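PDB 6DZD: purine nucleoside phosphorylase from Bacillus licheniformis, which probably catalyses the phosphorolysis of adenosine, inosine and S-methyl-5'-thioadenosine and the deamination of adenosine. Local coordinates for residues 142-147 against 171-176; 177-182 against 240-245; 115-120 against 161-166. All coordinates share one frame; numbering follows the deposited sequence.

Interaction 1: residues 142-147 against 171-176; sequences RSLVGI and EGSNPA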
loop_
_atom_site.group_PDB
_atom_site.type_symbol
_atom_site.label_atom_id
_atom_site.label_comp_id
_atom_site.label_asym_id
_atom_site.label_seq_id
_atom_site.Cartn_x
_atom_site.Cartn_y
_atom_site.Cartn_z
ATOM N N ARG A 142 19.556 -8.756 0.993
ATOM C CA ARG A 142 19.499 -8.757 -0.470
ATOM C C ARG A 142 19.309 -7.360 -1.060
ATOM O O ARG A 142 19.456 -7.196 -2.282
ATOM C CB ARG A 142 18.359 -9.664 -0.972
ATOM C CG ARG A 142 18.468 -11.155 -0.629
ATOM C CD ARG A 142 19.474 -11.888 -1.492
ATOM N NE ARG A 142 20.830 -11.724 -0.981
ATOM C CZ ARG A 142 21.830 -11.209 -1.689
ATOM N NH1 ARG A 142 21.603 -10.824 -2.937
ATOM N NH2 ARG A 142 23.049 -11.067 -1.156
ATOM N N SER A 143 18.998 -6.368 -0.215
ATOM C CA SER A 143 18.735 -4.984 -0.625
ATOM C C SER A 143 17.575 -4.918 -1.614
ATOM O O SER A 143 17.695 -4.400 -2.733
ATOM C CB SER A 143 19.986 -4.320 -1.192
ATOM O OG SER A 143 20.795 -3.927 -0.106
ATOM N N LEU A 144 16.442 -5.453 -1.162
ATOM C CA LEU A 144 15.200 -5.450 -1.907
ATOM C C LEU A 144 14.183 -4.593 -1.176
ATOM O O LEU A 144 14.042 -4.675 0.051
ATOM C CB LEU A 144 14.637 -6.858 -2.070
ATOM C CG LEU A 144 15.355 -7.814 -3.022
ATOM C CD1 LEU A 144 14.821 -9.237 -2.813
ATOM C CD2 LEU A 144 15.199 -7.372 -4.471
ATOM N N VAL A 145 13.465 -3.787 -1.939
ATOM C CA VAL A 145 12.347 -3.022 -1.419
ATOM C C VAL A 145 11.129 -3.391 -2.257
ATOM O O VAL A 145 11.239 -3.658 -3.461
ATOM C CB VAL A 145 12.629 -1.497 -1.442
ATOM C CG1 VAL A 145 13.732 -1.145 -0.480
ATOM C CG2 VAL A 145 12.993 -1.015 -2.842
ATOM N N GLY A 146 9.970 -3.444 -1.612
ATOM C CA GLY A 146 8.755 -3.787 -2.323
ATOM C C GLY A 146 7.538 -3.165 -1.681
ATOM O O GLY A 146 7.552 -2.791 -0.506
ATOM N N ILE A 147 6.475 -3.047 -2.476
ATOM C CA ILE A 147 5.186 -2.595 -1.964
ATOM C C ILE A 147 4.079 -3.357 -2.673
ATOM O O ILE A 147 4.175 -3.672 -3.863
ATOM C CB ILE A 147 4.959 -1.067 -2.125
ATOM C CG1 ILE A 147 5.143 -0.627 -3.585
ATOM C CG2 ILE A 147 5.863 -0.249 -1.148
ATOM C CD1 ILE A 147 4.821 0.832 -3.806
ATOM N N GLU A 171 14.604 -14.496 -5.807
ATOM C CA GLU A 171 15.674 -13.597 -5.397
ATOM C C GLU A 171 16.615 -14.182 -4.358
ATOM O O GLU A 171 17.632 -13.549 -4.061
ATOM C CB GLU A 171 15.089 -12.290 -4.837
ATOM C CG GLU A 171 14.031 -11.661 -5.727
ATOM C CD GLU A 171 14.588 -11.163 -7.059
ATOM O OE1 GLU A 171 13.914 -11.304 -8.099
ATOM O OE2 GLU A 171 15.699 -10.611 -7.054
ATOM N N GLY A 172 16.338 -15.378 -3.837
ATOM C CA GLY A 172 17.215 -15.959 -2.844
ATOM C C GLY A 172 17.138 -15.327 -1.479
ATOM O O GLY A 172 18.092 -15.433 -0.702
ATOM N N SER A 173 16.021 -14.688 -1.148
ATOM C CA SER A 173 15.892 -14.136 0.191
ATOM C C SER A 173 15.776 -15.260 1.215
ATOM O O SER A 173 15.220 -16.333 0.954
ATOM C CB SER A 173 14.666 -13.209 0.317
ATOM O OG SER A 173 14.859 -11.936 -0.307
ATOM N N ASN A 174 16.355 -15.018 2.374
ATOM C CA ASN A 174 15.995 -15.758 3.566
ATOM C C ASN A 174 14.799 -15.054 4.193
ATOM O O ASN A 174 14.883 -13.844 4.462
ATOM C CB ASN A 174 17.164 -15.805 4.533
ATOM C CG ASN A 174 16.856 -16.551 5.817
ATOM O OD1 ASN A 174 15.703 -16.886 6.122
ATOM N ND2 ASN A 174 17.904 -16.786 6.606
ATOM N N PRO A 175 13.659 -15.734 4.379
ATOM C CA PRO A 175 12.482 -15.045 4.943
ATOM C C PRO A 175 12.717 -14.446 6.319
ATOM O O PRO A 175 12.015 -13.497 6.682
ATOM C CB PRO A 175 11.418 -16.146 4.989
ATOM C CG PRO A 175 12.178 -17.399 4.893
ATOM C CD PRO A 175 13.349 -17.123 4.036
ATOM N N ALA A 176 13.661 -14.976 7.102
ATOM C CA ALA A 176 14.001 -14.369 8.386
ATOM C C ALA A 176 14.590 -12.968 8.233
ATOM O O ALA A 176 14.513 -12.171 9.167
ATOM C CB ALA A 176 14.970 -15.277 9.150
#
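Leu144 and Arg142 rest on residues 171-173, where the chain leaves the C-terminal end of helix 159-169. Leu144 begins strand 144-150 at a G1 beta bulge, in which Ser143 and Leu144 both face Asp139 of the preceding strand.

Contact between the two segments is by van der Waals packing. CD1 of Leu144 meets the aliphatic part of Glu171, 3.7 Å from its CB, and also lies beside the Ser173 hydroxyl; a branched apolar side chain suits this buried spot under the glutamate methylenes. Arg142 uses its flexible alkyl chain instead. A bend at chi2 (-76°) brings CD of Arg142 to within 3.6 Å of Glu171 O. Gly172, with its positive phi, turns the backbone away from the helix beneath this arginine.

The polar groups find partners beyond the two segments. OE1 of Glu171 is hydrogen-bonded to Tyr117 OH and salt-bridged to Lys93 NZ. Asp139 serves both sides, making hydrogen bonds through OD2 to Ser173 OG and through OD1 to Arg142 N.

Farther along the loop Asn174 closes an Asx turn, its OD1 accepting from Ala176 N at 3.0 Å, the donor standing above the plane of the Asn174 side-chain carbonyl.

Interaction 2: residues 177-182 against 240-245; sequences DIRAVI and NGQIEV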
loop_
_atom_site.group_PDB
_atom_site.type_symbol
_atom_site.label_atom_id
_atom_site.label_comp_id
_atom_site.label_asym_id
_atom_site.label_seq_id
_atom_site.Cartn_x
_atom_site.Cartn_y
_atom_site.Cartn_z
ATOM N N ASP A 177 15.182 -12.653 7.083
ATOM C CA ASP A 177 15.776 -11.345 6.840
ATOM C C ASP A 177 14.758 -10.297 6.417
ATOM O O ASP A 177 15.103 -9.111 6.387
ATOM C CB ASP A 177 16.850 -11.425 5.753
ATOM C CG ASP A 177 18.083 -12.174 6.201
ATOM O OD1 ASP A 177 18.527 -11.949 7.340
ATOM O OD2 ASP A 177 18.631 -12.968 5.415
ATOM N N ILE A 178 13.541 -10.693 6.057
ATOM C CA ILE A 178 12.598 -9.754 5.458
ATOM C C ILE A 178 11.897 -8.960 6.555
ATOM O O ILE A 178 11.455 -9.516 7.568
ATOM C CB ILE A 178 11.585 -10.489 4.564
ATOM C CG1 ILE A 178 12.291 -11.195 3.399
ATOM C CG2 ILE A 178 10.531 -9.530 4.033
ATOM C CD1 ILE A 178 11.411 -12.200 2.682
ATOM N N ARG A 179 11.811 -7.651 6.357
ATOM C CA ARG A 179 11.026 -6.767 7.192
ATOM C C ARG A 179 9.795 -6.329 6.415
ATOM O O ARG A 179 9.818 -6.257 5.183
ATOM C CB ARG A 179 11.848 -5.553 7.626
ATOM C CG ARG A 179 12.675 -5.791 8.873
ATOM C CD ARG A 179 14.078 -6.333 8.558
ATOM N NE ARG A 179 14.881 -6.480 9.777
ATOM C CZ ARG A 179 15.725 -7.482 10.021
ATOM N NH1 ARG A 179 16.402 -7.514 11.167
ATOM N NH2 ARG A 179 15.890 -8.456 9.127
ATOM N N ALA A 180 8.712 -6.058 7.147
ATOM C CA ALA A 180 7.447 -5.673 6.546
ATOM C C ALA A 180 6.755 -4.616 7.391
ATOM O O ALA A 180 6.843 -4.630 8.623
ATOM C CB ALA A 180 6.534 -6.886 6.380
ATOM N N VAL A 181 6.074 -3.696 6.725
ATOM C CA VAL A 181 5.250 -2.703 7.390
ATOM C C VAL A 181 3.875 -2.694 6.729
ATOM O O VAL A 181 3.764 -2.776 5.499
ATOM C CB VAL A 181 5.901 -1.302 7.353
ATOM C CG1 VAL A 181 4.848 -0.190 7.614
ATOM C CG2 VAL A 181 7.073 -1.212 8.351
ATOM N N ILE A 182 2.826 -2.642 7.557
ATOM C CA ILE A 182 1.440 -2.493 7.109
ATOM C C ILE A 182 0.986 -1.078 7.468
ATOM O O ILE A 182 1.024 -0.682 8.641
ATOM C CB ILE A 182 0.522 -3.565 7.730
ATOM C CG1 ILE A 182 0.937 -4.954 7.246
ATOM C CG2 ILE A 182 -0.921 -3.320 7.380
ATOM C CD1 ILE A 182 0.165 -6.103 7.876
ATOM N N ASN A 240 7.134 -12.637 13.176
ATOM C CA ASN A 240 6.156 -11.641 13.600
ATOM C C ASN A 240 6.825 -10.409 14.205
ATOM O O ASN A 240 6.301 -9.293 14.076
ATOM C CB ASN A 240 5.168 -12.262 14.588
ATOM C CG ASN A 240 3.968 -11.351 14.854
ATOM O OD1 ASN A 240 3.531 -10.605 13.965
ATOM N ND2 ASN A 240 3.432 -11.403 16.078
ATOM N N GLY A 241 7.979 -10.594 14.860
ATOM C CA GLY A 241 8.696 -9.473 15.434
ATOM C C GLY A 241 9.147 -8.456 14.405
ATOM O O GLY A 241 9.326 -7.279 14.733
ATOM N N GLN A 242 9.329 -8.885 13.154
ATOM C CA GLN A 242 9.780 -8.011 12.080
ATOM C C GLN A 242 8.624 -7.444 11.259
ATOM O O GLN A 242 8.837 -7.018 10.117
ATOM C CB GLN A 242 10.753 -8.752 11.171
ATOM C CG GLN A 242 12.204 -8.591 11.567
ATOM C CD GLN A 242 13.041 -9.797 11.192
ATOM O OE1 GLN A 242 13.805 -10.311 12.016
ATOM N NE2 GLN A 242 12.912 -10.250 9.948
ATOM N N ILE A 243 7.405 -7.466 11.795
ATOM C CA ILE A 243 6.240 -6.864 11.148
ATOM C C ILE A 243 5.662 -5.787 12.069
ATOM O O ILE A 243 5.405 -6.037 13.255
ATOM C CB ILE A 243 5.178 -7.921 10.787
ATOM C CG1 ILE A 243 5.797 -9.023 9.939
ATOM C CG2 ILE A 243 4.000 -7.288 10.044
ATOM C CD1 ILE A 243 4.879 -10.194 9.757
ATOM N N GLU A 244 5.461 -4.591 11.525
ATOM C CA GLU A 244 4.858 -3.500 12.277
ATOM C C GLU A 244 3.595 -3.042 11.559
ATOM O O GLU A 244 3.635 -2.699 10.372
ATOM C CB GLU A 244 5.848 -2.340 12.463
ATOM C CG GLU A 244 7.187 -2.718 13.119
ATOM C CD GLU A 244 7.113 -2.780 14.626
ATOM O OE1 GLU A 244 5.989 -2.974 15.167
ATOM O OE2 GLU A 244 8.181 -2.610 15.279
ATOM N N VAL A 245 2.482 -3.034 12.285
ATOM C CA VAL A 245 1.173 -2.681 11.751
ATOM C C VAL A 245 0.773 -1.314 12.289
ATOM O O VAL A 245 0.626 -1.137 13.499
ATOM C CB VAL A 245 0.132 -3.737 12.124
ATOM C CG1 VAL A 245 -1.210 -3.355 11.573
ATOM C CG2 VAL A 245 0.600 -5.109 11.623
#
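Ala180 and Ile243 face each other in a parallel bridge that joins strand 179-182 to strand 243-245, the outermost strand at this end of the sheet. The two are linked by a beta-alpha-beta connection with a long insertion, helix 195-201 and a small three-stranded sheet, before helix 225-236, which packs on the pair.

The first shell is the backbone ladder. Ala180 gives its N-H to Gln242 O (3.1 Å) and accepts through its O from Glu244 N (3.2 Å). Glu244 O then receives Ile182 N at 2.9 Å, in a nearly straight bond of 170° at the hydrogen.

Side chains alternate about this ladder. Ala180, Ile182, Ile243 and Val245 share one face: CD1 of Ile182 lies 3.9 Å from CG2 of Val245, the two side chains running side by side. Small or branched apolar residues fit here because Leu233 and the side chain of Lys226 from helix 225-236 cover them. Val181 and Glu244 point to the other face, where the glutamate end swings away, as suits its exposed position.

Beyond the ladder, Gln242 extends its side chain back along residues 177-179. Its NE2 is shared between Ala176 O and Ile178 O, the latter at 2.9 Å. A bend of Arg179 at chi2 (90°) turns its chain back so that guanidinium and Gln242 amide stack, the planes 9° apart and Gln242 CD 3.7 Å above the guanidinium centre. Arg179 NH2 in turn gives a hydrogen bond to the backbone O of Asp177, 2.9 Å away and in the guanidinium plane.

Interaction 3: residues 115-120 against 161-166; sequences GLYTDR and ASMVDM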
loop_
_atom_site.group_PDB
_atom_site.type_symbol
_atom_site.label_atom_id
_atom_site.label_comp_id
_atom_site.label_asym_id
_atom_site.label_seq_id
_atom_site.Cartn_x
_atom_site.Cartn_y
_atom_site.Cartn_z
ATOM N N GLY A 115 1.481 -5.282 -7.205
ATOM C CA GLY A 115 2.653 -5.499 -6.379
ATOM C C GLY A 115 3.899 -5.069 -7.127
ATOM O O GLY A 115 4.038 -5.341 -8.327
ATOM N N LEU A 116 4.808 -4.379 -6.443
ATOM C CA LEU A 116 6.016 -3.877 -7.080
ATOM C C LEU A 116 7.205 -4.126 -6.165
ATOM O O LEU A 116 7.091 -3.997 -4.941
ATOM C CB LEU A 116 5.904 -2.381 -7.396
ATOM C CG LEU A 116 4.810 -1.924 -8.355
ATOM C CD1 LEU A 116 4.580 -0.440 -8.197
ATOM C CD2 LEU A 116 5.138 -2.289 -9.808
ATOM N N TYR A 117 8.341 -4.493 -6.755
ATOM C CA TYR A 117 9.570 -4.578 -5.985
ATOM C C TYR A 117 10.752 -4.408 -6.919
ATOM O O TYR A 117 10.642 -4.636 -8.122
ATOM C CB TYR A 117 9.652 -5.889 -5.222
ATOM C CG TYR A 117 10.120 -7.085 -6.005
ATOM C CD1 TYR A 117 11.470 -7.405 -6.071
ATOM C CD2 TYR A 117 9.207 -7.934 -6.633
ATOM C CE1 TYR A 117 11.911 -8.522 -6.758
ATOM C CE2 TYR A 117 9.638 -9.060 -7.322
ATOM C CZ TYR A 117 10.999 -9.345 -7.381
ATOM O OH TYR A 117 11.460 -10.442 -8.064
ATOM N N THR A 118 11.894 -4.028 -6.345
ATOM C CA THR A 118 13.075 -3.772 -7.160
ATOM C C THR A 118 14.322 -3.925 -6.303
ATOM O O THR A 118 14.251 -3.916 -5.072
ATOM C CB THR A 118 13.025 -2.368 -7.787
ATOM O OG1 THR A 118 13.990 -2.268 -8.843
ATOM C CG2 THR A 118 13.326 -1.290 -6.738
ATOM N N ASP A 119 15.467 -4.113 -6.973
ATOM C CA ASP A 119 16.773 -4.059 -6.315
ATOM C C ASP A 119 17.653 -2.933 -6.858
ATOM O O ASP A 119 18.825 -2.845 -6.478
ATOM C CB ASP A 119 17.522 -5.400 -6.387
ATOM C CG ASP A 119 17.739 -5.911 -7.809
ATOM O OD1 ASP A 119 17.605 -5.137 -8.781
ATOM O OD2 ASP A 119 18.060 -7.118 -7.950
ATOM N N ARG A 120 17.120 -2.069 -7.761
ATOM C CA ARG A 120 17.867 -1.016 -8.430
ATOM C C ARG A 120 17.835 0.275 -7.610
ATOM O O ARG A 120 16.837 0.578 -6.944
ATOM C CB ARG A 120 17.282 -0.756 -9.821
ATOM C CG ARG A 120 16.819 -1.996 -10.510
ATOM C CD ARG A 120 18.000 -2.796 -11.069
ATOM N NE ARG A 120 17.731 -3.292 -12.423
ATOM C CZ ARG A 120 18.116 -2.659 -13.531
ATOM N NH1 ARG A 120 18.807 -1.527 -13.422
ATOM N NH2 ARG A 120 17.824 -3.156 -14.731
ATOM N N ALA A 161 1.568 -12.717 0.530
ATOM C CA ALA A 161 2.399 -13.905 0.648
ATOM C C ALA A 161 3.162 -14.178 -0.639
ATOM O O ALA A 161 4.255 -14.756 -0.596
ATOM C CB ALA A 161 1.550 -15.113 1.034
ATOM N N SER A 162 2.612 -13.768 -1.789
ATOM C CA SER A 162 3.324 -13.950 -3.048
ATOM C C SER A 162 4.576 -13.092 -3.107
ATOM O O SER A 162 5.589 -13.500 -3.677
ATOM C CB SER A 162 2.411 -13.612 -4.222
ATOM O OG SER A 162 1.442 -14.618 -4.426
ATOM N N MET A 163 4.538 -11.908 -2.517
ATOM C CA MET A 163 5.748 -11.103 -2.491
ATOM C C MET A 163 6.862 -11.847 -1.784
ATOM O O MET A 163 8.001 -11.869 -2.261
ATOM C CB MET A 163 5.495 -9.757 -1.812
ATOM C CG MET A 163 6.693 -8.848 -1.949
ATOM S SD MET A 163 6.904 -8.292 -3.657
ATOM C CE MET A 163 5.598 -7.042 -3.746
ATOM N N VAL A 164 6.547 -12.458 -0.636
ATOM C CA VAL A 164 7.553 -13.182 0.129
ATOM C C VAL A 164 7.993 -14.434 -0.619
ATOM O O VAL A 164 9.185 -14.766 -0.653
ATOM C CB VAL A 164 7.020 -13.521 1.531
ATOM C CG1 VAL A 164 8.025 -14.348 2.277
ATOM C CG2 VAL A 164 6.672 -12.259 2.299
ATOM N N ASP A 165 7.045 -15.146 -1.240
ATOM C CA ASP A 165 7.410 -16.330 -2.012
ATOM C C ASP A 165 8.273 -15.951 -3.217
ATOM O O ASP A 165 9.170 -16.708 -3.615
ATOM C CB ASP A 165 6.149 -17.101 -2.426
ATOM C CG ASP A 165 6.457 -18.543 -2.845
ATOM O OD1 ASP A 165 7.066 -19.302 -2.036
ATOM O OD2 ASP A 165 6.109 -18.922 -3.998
ATOM N N MET A 166 7.997 -14.785 -3.820
ATOM C CA MET A 166 8.783 -14.290 -4.948
ATOM C C MET A 166 10.185 -13.882 -4.518
ATOM O O MET A 166 11.138 -14.056 -5.284
ATOM C CB MET A 166 8.072 -13.119 -5.625
ATOM C CG MET A 166 8.270 -13.041 -7.112
ATOM S SD MET A 166 6.859 -12.250 -7.942
ATOM C CE MET A 166 5.931 -13.675 -8.520
#
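Met163 pushes the end of its side chain from helix 161-166 against strand 115-118, and the closest packing of the contact is here. Its CG stands anti to the backbone N (chi1 -172°), and further bends at chi2 and chi3 fold the thioether back over the strand. The terminal CE comes within 3.6 Å of Leu116 O and 4.2 Å of Gly115 CA; with no side chain on Gly115, the methyl can settle directly on the backbone. The sulfur touches Tyr117, with SD 3.8 Å from CD2. It stands 4.8 Å from the ring centroid, in an oblique Met-aromatic contact. An unbranched, pliable methionine suits a place that must follow both a backbone and a ring.

The helix belongs to a beta-alpha-beta crossover: strand 144-150, helix 159-169 and strand 179-182, with strand 133-139 between the two parallel strands. Helix 161-166 runs at 28° to strand 115-118, their axes 9.8 Å apart, a usual spacing for a helix packed on a sheet, filled here by the Met163 and Tyr117 side chains.

Toward the solvent side the contact thins. Farther round, Trp167 of the same helix meets Tyr117 edge-to-face. Met166 is partly exposed and most of its side chain leads away from the strand; it reaches the ring with its CG, 4.2 Å from Tyr117 CE2.

Overall arrangement
From the N terminus, residues 115-120, which include strand 115-118, come first, and interaction 3 closes a long loop when the chain reaches helix 161-166. Before it closes, residues 142-147 have opened interaction 1, completed at 171-176; the two loops therefore cross. Their centres lie 7 Å apart, and strands 115-118 and 144-150 are sheet neighbours, hydrogen-bonded from Ile147 N to Leu116 O. Interaction 2 follows in series, opening at 177-182 and closing 58 residues later at 240-245. Ile178 packs on Val164 and Ser173, joining interaction 2 to both others. Interactions 1 and 3 set helix 159-169 and its exit loop against strands 144-150 and 115-118; interaction 2 adds edge strand 243-245 beside 179-182.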